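Local structure of octaprenyl Pyrophosphate Synthase (Helicobacter pylori, 3TC1) at residues Q5-I17 with L56-M68. The protein probably builds the octaprenyl diphosphate chain by adding isopentenyl diphosphate units to an allylic diphosphate primer, as trans-prenyltransferases of this family do. Sequence-based numbering, arbitrary orientation.
Sequences QLKAIQNKIASWI and LDKALNLCTIVEM
Thr64 CG2 sits over one face of the Trp16 indole, 3.6 Å from the centroid of the six-membered ring and 22° off its normal, a CH-pi contact. With OG1 turned beside the backbone N (chi1 -58°), CG2 is swung to the far side from that N and onto the indole. OG1 in turn donates to Leu60 O, which also accepts from Thr64 N on the other face of its plane, fixing the rotation of the threonine. Met68 SD meets the same indole from its edge, 3.4 Å from Trp16 CE3, a Met-aromatic contact, and Ile65 CG1 adjoins the rim near the ring plane. Lys111 of helix 92-116 makes a cation-pi contact with the same indole. One turn back, Lys12 lays its extended chain across Thr64 and Leu60, then bends at its last torsion to bring NZ within reach of two acceptors. It donates to Asn61 OD1 at 2.9 Å and forms a salt bridge with Asp57 OD1 at 3.0 Å, reaching the carboxylate on its syn side, tilted out of the carboxylate plane. The ammonium thus bridges successive turns of helix 53-80. Ile9 fills the next hole, among Leu60, Cys63, Thr64 and Glu67; its CD1 is pressed tightly against Cys63 CB at 3.4 Å. Ile13 runs alongside Thr64 in the opposite sense, its CG1 3.6 Å from Thr64 CG2, while Glu67 turns its carboxylate to Ser40 of helix 38-44. Knobs enter holes from both sides, with Leu60 received by Gln5, Ala8, Ile9 and Lys12. The axes approach to 9.1 Å and cross at -66°, so helix 3-18 packs slantwise across the N-terminal part of helix 53-80, a partly buried helix pair in the all-alpha fold of the polyprenyl synthetase family.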
ATOM      1  N   GLN B   5      14.478 -23.719  -5.720  1.00 23.91           N
ATOM      2  CA  GLN B   5      14.453 -22.540  -4.842  1.00 22.92           C
ATOM      3  C   GLN B   5      13.274 -21.627  -5.163  1.00 20.30           C
ATOM      4  O   GLN B   5      12.648 -21.084  -4.256  1.00 20.78           O
ATOM      5  CB  GLN B   5      15.765 -21.728  -4.933  1.00 25.36           C
ATOM      6  CG  GLN B   5      16.995 -22.487  -4.491  1.00 29.98           C
ATOM      7  CD  GLN B   5      18.270 -21.719  -4.749  1.00 30.32           C
ATOM      8  OE1 GLN B   5      18.381 -21.006  -5.742  1.00 33.10           O
ATOM      9  NE2 GLN B   5      19.246 -21.874  -3.869  1.00 32.76           N
ATOM     10  N   LEU B   6      12.966 -21.461  -6.444  1.00 21.11           N
ATOM     11  CA  LEU B   6      11.843 -20.617  -6.843  1.00 21.67           C
ATOM     12  C   LEU B   6      10.546 -21.242  -6.346  1.00 23.19           C
ATOM     13  O   LEU B   6       9.600 -20.545  -5.968  1.00 23.03           O
ATOM     14  CB  LEU B   6      11.805 -20.474  -8.364  1.00 21.68           C
ATOM     15  CG  LEU B   6      12.949 -19.672  -8.986  1.00 20.75           C
ATOM     16  CD1 LEU B   6      12.836 -19.703 -10.496  1.00 24.02           C
ATOM     17  CD2 LEU B   6      12.906 -18.242  -8.487  1.00 21.83           C
ATOM     18  N   LYS B   7      10.523 -22.569  -6.349  1.00 20.30           N
ATOM     19  CA  LYS B   7       9.373 -23.331  -5.898  1.00 22.24           C
ATOM     20  C   LYS B   7       9.195 -23.125  -4.393  1.00 20.59           C
ATOM     21  O   LYS B   7       8.074 -23.020  -3.899  1.00 18.22           O
ATOM     22  CB  LYS B   7       9.603 -24.813  -6.197  1.00 38.92           C
ATOM     23  CG  LYS B   7       8.364 -25.562  -6.619  1.00 43.60           C
ATOM     24  CD  LYS B   7       7.363 -25.649  -5.495  1.00 48.53           C
ATOM     25  CE  LYS B   7       6.038 -26.181  -6.004  1.00 51.82           C
ATOM     26  NZ  LYS B   7       5.484 -25.288  -7.062  1.00 53.65           N
ATOM     27  N   ALA B   8      10.308 -23.081  -3.670  1.00 21.42           N
ATOM     28  CA  ALA B   8      10.268 -22.886  -2.224  1.00 20.72           C
ATOM     29  C   ALA B   8       9.790 -21.468  -1.904  1.00 20.01           C
ATOM     30  O   ALA B   8       9.119 -21.250  -0.906  1.00 19.46           O
ATOM     31  CB  ALA B   8      11.653 -23.132  -1.619  1.00 23.25           C
ATOM     32  N   ILE B   9      10.145 -20.509  -2.754  1.00 18.42           N
ATOM     33  CA  ILE B   9       9.725 -19.116  -2.562  1.00 18.24           C
ATOM     34  C   ILE B   9       8.226 -19.007  -2.840  1.00 19.44           C
ATOM     35  O   ILE B   9       7.493 -18.307  -2.139  1.00 19.35           O
ATOM     36  CB  ILE B   9      10.512 -18.176  -3.509  1.00 20.06           C
ATOM     37  CG1 ILE B   9      11.989 -18.166  -3.099  1.00 18.31           C
ATOM     38  CG2 ILE B   9       9.929 -16.761  -3.469  1.00 18.97           C
ATOM     39  CD1 ILE B   9      12.908 -17.531  -4.117  1.00 13.91           C
ATOM     40  N   GLN B  10       7.777 -19.712  -3.870  1.00 19.97           N
ATOM     41  CA  GLN B  10       6.368 -19.735  -4.250  1.00 21.30           C
ATOM     42  C   GLN B  10       5.563 -20.273  -3.060  1.00 20.99           C
ATOM     43  O   GLN B  10       4.503 -19.743  -2.707  1.00 19.94           O
ATOM     44  CB  GLN B  10       6.198 -20.646  -5.467  1.00 41.22           C
ATOM     45  CG  GLN B  10       4.786 -20.789  -5.997  1.00 48.08           C
ATOM     46  CD  GLN B  10       4.705 -21.788  -7.143  1.00 52.37           C
ATOM     47  OE1 GLN B  10       5.412 -21.661  -8.146  1.00 54.39           O
ATOM     48  NE2 GLN B  10       3.841 -22.788  -6.999  1.00 54.56           N
ATOM     49  N   ASN B  11       6.074 -21.329  -2.436  1.00 16.17           N
ATOM     50  CA  ASN B  11       5.399 -21.921  -1.292  1.00 17.60           C
ATOM     51  C   ASN B  11       5.449 -21.042  -0.039  1.00 16.87           C
ATOM     52  O   ASN B  11       4.526 -21.075   0.779  1.00 16.98           O
ATOM     53  CB  ASN B  11       5.970 -23.313  -1.006  1.00 27.36           C
ATOM     54  CG  ASN B  11       5.583 -24.324  -2.075  1.00 30.95           C
ATOM     55  OD1 ASN B  11       4.471 -24.282  -2.606  1.00 33.94           O
ATOM     56  ND2 ASN B  11       6.490 -25.241  -2.386  1.00 32.82           N
ATOM     57  N   LYS B  12       6.513 -20.260   0.116  1.00 17.76           N
ATOM     58  CA  LYS B  12       6.622 -19.362   1.266  1.00 19.21           C
ATOM     59  C   LYS B  12       5.561 -18.269   1.158  1.00 18.78           C
ATOM     60  O   LYS B  12       4.939 -17.888   2.155  1.00 18.36           O
ATOM     61  CB  LYS B  12       8.010 -18.716   1.335  1.00 23.41           C
ATOM     62  CG  LYS B  12       9.074 -19.591   1.977  1.00 29.46           C
ATOM     63  CD  LYS B  12      10.398 -18.845   2.123  1.00 32.22           C
ATOM     64  CE  LYS B  12      11.395 -19.638   2.962  1.00 34.13           C
ATOM     65  NZ  LYS B  12      10.919 -19.810   4.367  1.00 34.23           N
ATOM     66  N   ILE B  13       5.366 -17.762  -0.055  1.00 15.47           N
ATOM     67  CA  ILE B  13       4.360 -16.736  -0.300  1.00 16.89           C
ATOM     68  C   ILE B  13       2.991 -17.283   0.100  1.00 16.98           C
ATOM     69  O   ILE B  13       2.210 -16.606   0.771  1.00 15.86           O
ATOM     70  CB  ILE B  13       4.318 -16.337  -1.792  1.00 19.30           C
ATOM     71  CG1 ILE B  13       5.642 -15.691  -2.199  1.00 20.23           C
ATOM     72  CG2 ILE B  13       3.167 -15.373  -2.044  1.00 21.62           C
ATOM     73  CD1 ILE B  13       5.752 -15.401  -3.695  1.00 22.52           C
ATOM     74  N   ALA B  14       2.706 -18.516  -0.313  1.00 20.81           N
ATOM     75  CA  ALA B  14       1.433 -19.156   0.002  1.00 21.92           C
ATOM     76  C   ALA B  14       1.272 -19.338   1.510  1.00 22.45           C
ATOM     77  O   ALA B  14       0.182 -19.173   2.051  1.00 23.24           O
ATOM     78  CB  ALA B  14       1.333 -20.507  -0.700  1.00 20.94           C
ATOM     79  N   SER B  15       2.359 -19.691   2.185  1.00 21.70           N
ATOM     80  CA  SER B  15       2.318 -19.877   3.627  1.00 22.30           C
ATOM     81  C   SER B  15       2.053 -18.553   4.338  1.00 21.71           C
ATOM     82  O   SER B  15       1.273 -18.497   5.290  1.00 23.09           O
ATOM     83  CB  SER B  15       3.638 -20.470   4.123  1.00 32.10           C
ATOM     84  OG  SER B  15       3.840 -21.763   3.583  1.00 39.60           O
ATOM     85  N   TRP B  16       2.707 -17.491   3.878  1.00 18.14           N
ATOM     86  CA  TRP B  16       2.534 -16.174   4.480  1.00 18.36           C
ATOM     87  C   TRP B  16       1.103 -15.664   4.296  1.00 18.54           C
ATOM     88  O   TRP B  16       0.560 -14.990   5.174  1.00 16.85           O
ATOM     89  CB  TRP B  16       3.547 -15.185   3.883  1.00 19.95           C
ATOM     90  CG  TRP B  16       4.964 -15.395   4.377  1.00 16.50           C
ATOM     91  CD1 TRP B  16       5.413 -16.410   5.178  1.00 19.66           C
ATOM     92  CD2 TRP B  16       6.101 -14.563   4.114  1.00 17.20           C
ATOM     93  NE1 TRP B  16       6.759 -16.258   5.433  1.00 19.13           N
ATOM     94  CE2 TRP B  16       7.205 -15.134   4.791  1.00 19.20           C
ATOM     95  CE3 TRP B  16       6.294 -13.389   3.376  1.00 16.51           C
ATOM     96  CZ2 TRP B  16       8.487 -14.570   4.750  1.00 18.52           C
ATOM     97  CZ3 TRP B  16       7.575 -12.825   3.337  1.00 16.10           C
ATOM     98  CH2 TRP B  16       8.650 -13.419   4.021  1.00 16.75           C
ATOM     99  N   ILE B  17       0.489 -15.981   3.158  1.00 21.16           N
ATOM    100  CA  ILE B  17      -0.891 -15.561   2.918  1.00 20.74           C
ATOM    101  C   ILE B  17      -1.803 -16.325   3.875  1.00 19.74           C
ATOM    102  O   ILE B  17      -2.732 -15.756   4.440  1.00 21.02           O
ATOM    103  CB  ILE B  17      -1.335 -15.834   1.454  1.00 20.79           C
ATOM    104  CG1 ILE B  17      -0.636 -14.858   0.513  1.00 19.84           C
ATOM    105  CG2 ILE B  17      -2.856 -15.682   1.317  1.00 21.49           C
ATOM    106  CD1 ILE B  17      -0.957 -13.404   0.787  1.00 19.91           C
ATOM    107  N   LEU B  56      20.428 -19.693   4.177  1.00 17.36           N
ATOM    108  CA  LEU B  56      19.675 -19.952   2.954  1.00 19.81           C
ATOM    109  C   LEU B  56      18.185 -19.658   3.158  1.00 20.53           C
ATOM    110  O   LEU B  56      17.533 -19.083   2.286  1.00 19.39           O
ATOM    111  CB  LEU B  56      19.855 -21.409   2.525  1.00 26.48           C
ATOM    112  CG  LEU B  56      19.043 -21.890   1.321  1.00 27.52           C
ATOM    113  CD1 LEU B  56      19.367 -21.041   0.094  1.00 29.50           C
ATOM    114  CD2 LEU B  56      19.366 -23.356   1.058  1.00 29.93           C
ATOM    115  N   ASP B  57      17.651 -20.058   4.307  1.00 23.57           N
ATOM    116  CA  ASP B  57      16.247 -19.809   4.601  1.00 25.10           C
ATOM    117  C   ASP B  57      16.001 -18.300   4.683  1.00 24.64           C
ATOM    118  O   ASP B  57      14.993 -17.807   4.182  1.00 25.52           O
ATOM    119  CB  ASP B  57      15.841 -20.482   5.911  1.00 28.34           C
ATOM    120  CG  ASP B  57      14.366 -20.295   6.227  1.00 33.10           C
ATOM    121  OD1 ASP B  57      13.513 -20.760   5.438  1.00 33.38           O
ATOM    122  OD2 ASP B  57      14.060 -19.676   7.265  1.00 35.12           O
ATOM    123  N   LYS B  58      16.919 -17.573   5.318  1.00 20.02           N
ATOM    124  CA  LYS B  58      16.794 -16.119   5.428  1.00 19.56           C
ATOM    125  C   LYS B  58      16.793 -15.509   4.032  1.00 18.11           C
ATOM    126  O   LYS B  58      16.070 -14.555   3.762  1.00 16.70           O
ATOM    127  CB  LYS B  58      17.967 -15.517   6.210  1.00 26.67           C
ATOM    128  CG  LYS B  58      17.915 -15.651   7.724  1.00 29.79           C
ATOM    129  CD  LYS B  58      19.052 -14.824   8.332  1.00 33.06           C
ATOM    130  CE  LYS B  58      18.977 -14.721   9.852  1.00 35.30           C
ATOM    131  NZ  LYS B  58      19.538 -15.909  10.545  1.00 38.20           N
ATOM    132  N   ALA B  59      17.625 -16.059   3.150  1.00 16.19           N
ATOM    133  CA  ALA B  59      17.722 -15.570   1.782  1.00 15.54           C
ATOM    134  C   ALA B  59      16.415 -15.826   1.031  1.00 16.73           C
ATOM    135  O   ALA B  59      15.946 -14.979   0.273  1.00 15.54           O
ATOM    136  CB  ALA B  59      18.879 -16.241   1.072  1.00 14.72           C
ATOM    137  N   LEU B  60      15.828 -16.997   1.240  1.00 19.53           N
ATOM    138  CA  LEU B  60      14.569 -17.313   0.588  1.00 20.89           C
ATOM    139  C   LEU B  60      13.493 -16.371   1.132  1.00 21.15           C
ATOM    140  O   LEU B  60      12.597 -15.949   0.395  1.00 20.38           O
ATOM    141  CB  LEU B  60      14.196 -18.773   0.842  1.00 21.07           C
ATOM    142  CG  LEU B  60      15.212 -19.763   0.257  1.00 22.86           C
ATOM    143  CD1 LEU B  60      14.816 -21.188   0.609  1.00 25.50           C
ATOM    144  CD2 LEU B  60      15.297 -19.585  -1.248  1.00 20.71           C
ATOM    145  N   ASN B  61      13.587 -16.034   2.418  1.00 17.12           N
ATOM    146  CA  ASN B  61      12.624 -15.115   3.021  1.00 17.47           C
ATOM    147  C   ASN B  61      12.752 -13.748   2.371  1.00 15.34           C
ATOM    148  O   ASN B  61      11.752 -13.076   2.118  1.00 14.08           O
ATOM    149  CB  ASN B  61      12.850 -14.970   4.532  1.00 17.30           C
ATOM    150  CG  ASN B  61      12.325 -16.149   5.314  1.00 21.00           C
ATOM    151  OD1 ASN B  61      11.597 -16.981   4.782  1.00 22.99           O
ATOM    152  ND2 ASN B  61      12.682 -16.223   6.596  1.00 21.29           N
ATOM    153  N   LEU B  62      13.987 -13.333   2.111  1.00 14.12           N
ATOM    154  CA  LEU B  62      14.231 -12.042   1.481  1.00 14.43           C
ATOM    155  C   LEU B  62      13.633 -12.005   0.079  1.00 16.21           C
ATOM    156  O   LEU B  62      13.049 -10.994  -0.334  1.00 15.81           O
ATOM    157  CB  LEU B  62      15.734 -11.753   1.405  1.00 13.61           C
ATOM    158  CG  LEU B  62      16.105 -10.372   0.846  1.00 15.36           C
ATOM    159  CD1 LEU B  62      15.498  -9.292   1.723  1.00 17.41           C
ATOM    160  CD2 LEU B  62      17.624 -10.208   0.808  1.00 16.38           C
ATOM    161  N   CYS B  63      13.798 -13.102  -0.659  1.00 18.10           N
ATOM    162  CA  CYS B  63      13.258 -13.198  -2.013  1.00 17.01           C
ATOM    163  C   CYS B  63      11.733 -13.154  -1.954  1.00 17.13           C
ATOM    164  O   CYS B  63      11.081 -12.578  -2.821  1.00 15.53           O
ATOM    165  CB  CYS B  63      13.703 -14.503  -2.679  1.00 18.05           C
ATOM    166  SG  CYS B  63      15.460 -14.580  -3.115  1.00 20.62           S
ATOM    167  N   THR B  64      11.170 -13.766  -0.922  1.00 15.41           N
ATOM    168  CA  THR B  64       9.725 -13.789  -0.759  1.00 15.78           C
ATOM    169  C   THR B  64       9.215 -12.366  -0.542  1.00 15.21           C
ATOM    170  O   THR B  64       8.217 -11.960  -1.136  1.00 15.80           O
ATOM    171  CB  THR B  64       9.325 -14.690   0.424  1.00 17.66           C
ATOM    172  OG1 THR B  64       9.821 -16.014   0.191  1.00 18.89           O
ATOM    173  CG2 THR B  64       7.808 -14.750   0.565  1.00 18.65           C
ATOM    174  N   ILE B  65       9.911 -11.613   0.306  1.00 15.81           N
ATOM    175  CA  ILE B  65       9.566 -10.225   0.592  1.00 15.04           C
ATOM    176  C   ILE B  65       9.605  -9.410  -0.703  1.00 16.39           C
ATOM    177  O   ILE B  65       8.686  -8.643  -0.996  1.00 15.57           O
ATOM    178  CB  ILE B  65      10.568  -9.610   1.609  1.00 12.05           C
ATOM    179  CG1 ILE B  65      10.338 -10.218   2.995  1.00 10.93           C
ATOM    180  CG2 ILE B  65      10.434  -8.088   1.646  1.00 11.61           C
ATOM    181  CD1 ILE B  65      11.437  -9.879   3.998  1.00 13.08           C
ATOM    182  N   VAL B  66      10.669  -9.582  -1.479  1.00 10.43           N
ATOM    183  CA  VAL B  66      10.801  -8.856  -2.736  1.00 10.69           C
ATOM    184  C   VAL B  66       9.699  -9.196  -3.748  1.00 10.95           C
ATOM    185  O   VAL B  66       9.166  -8.305  -4.409  1.00 10.31           O
ATOM    186  CB  VAL B  66      12.188  -9.104  -3.371  1.00 15.48           C
ATOM    187  CG1 VAL B  66      12.211  -8.609  -4.816  1.00 14.46           C
ATOM    188  CG2 VAL B  66      13.262  -8.371  -2.557  1.00 15.58           C
ATOM    189  N   GLU B  67       9.355 -10.472  -3.874  1.00 13.23           N
ATOM    190  CA  GLU B  67       8.310 -10.863  -4.820  1.00 15.06           C
ATOM    191  C   GLU B  67       6.931 -10.355  -4.376  1.00 16.32           C
ATOM    192  O   GLU B  67       6.089 -10.011  -5.207  1.00 15.64           O
ATOM    193  CB  GLU B  67       8.269 -12.388  -4.983  1.00 15.76           C
ATOM    194  CG  GLU B  67       9.533 -13.019  -5.597  1.00 18.83           C
ATOM    195  CD  GLU B  67       9.881 -12.478  -6.988  1.00 21.46           C
ATOM    196  OE1 GLU B  67       9.046 -11.786  -7.607  1.00 22.04           O
ATOM    197  OE2 GLU B  67      11.001 -12.759  -7.471  1.00 23.24           O
ATOM    198  N   MET B  68       6.696 -10.307  -3.066  1.00 14.84           N
ATOM    199  CA  MET B  68       5.408  -9.829  -2.571  1.00 17.65           C
ATOM    200  C   MET B  68       5.264  -8.333  -2.798  1.00 16.82           C
ATOM    201  O   MET B  68       4.172  -7.843  -3.090  1.00 18.33           O
ATOM    202  CB  MET B  68       5.233 -10.191  -1.095  1.00 18.45           C
ATOM    203  CG  MET B  68       4.959 -11.672  -0.922  1.00 21.11           C
ATOM    204  SD  MET B  68       4.591 -12.180   0.745  1.00 23.38           S
ATOM    205  CE  MET B  68       2.954 -11.498   0.961  1.00 23.58           C
TER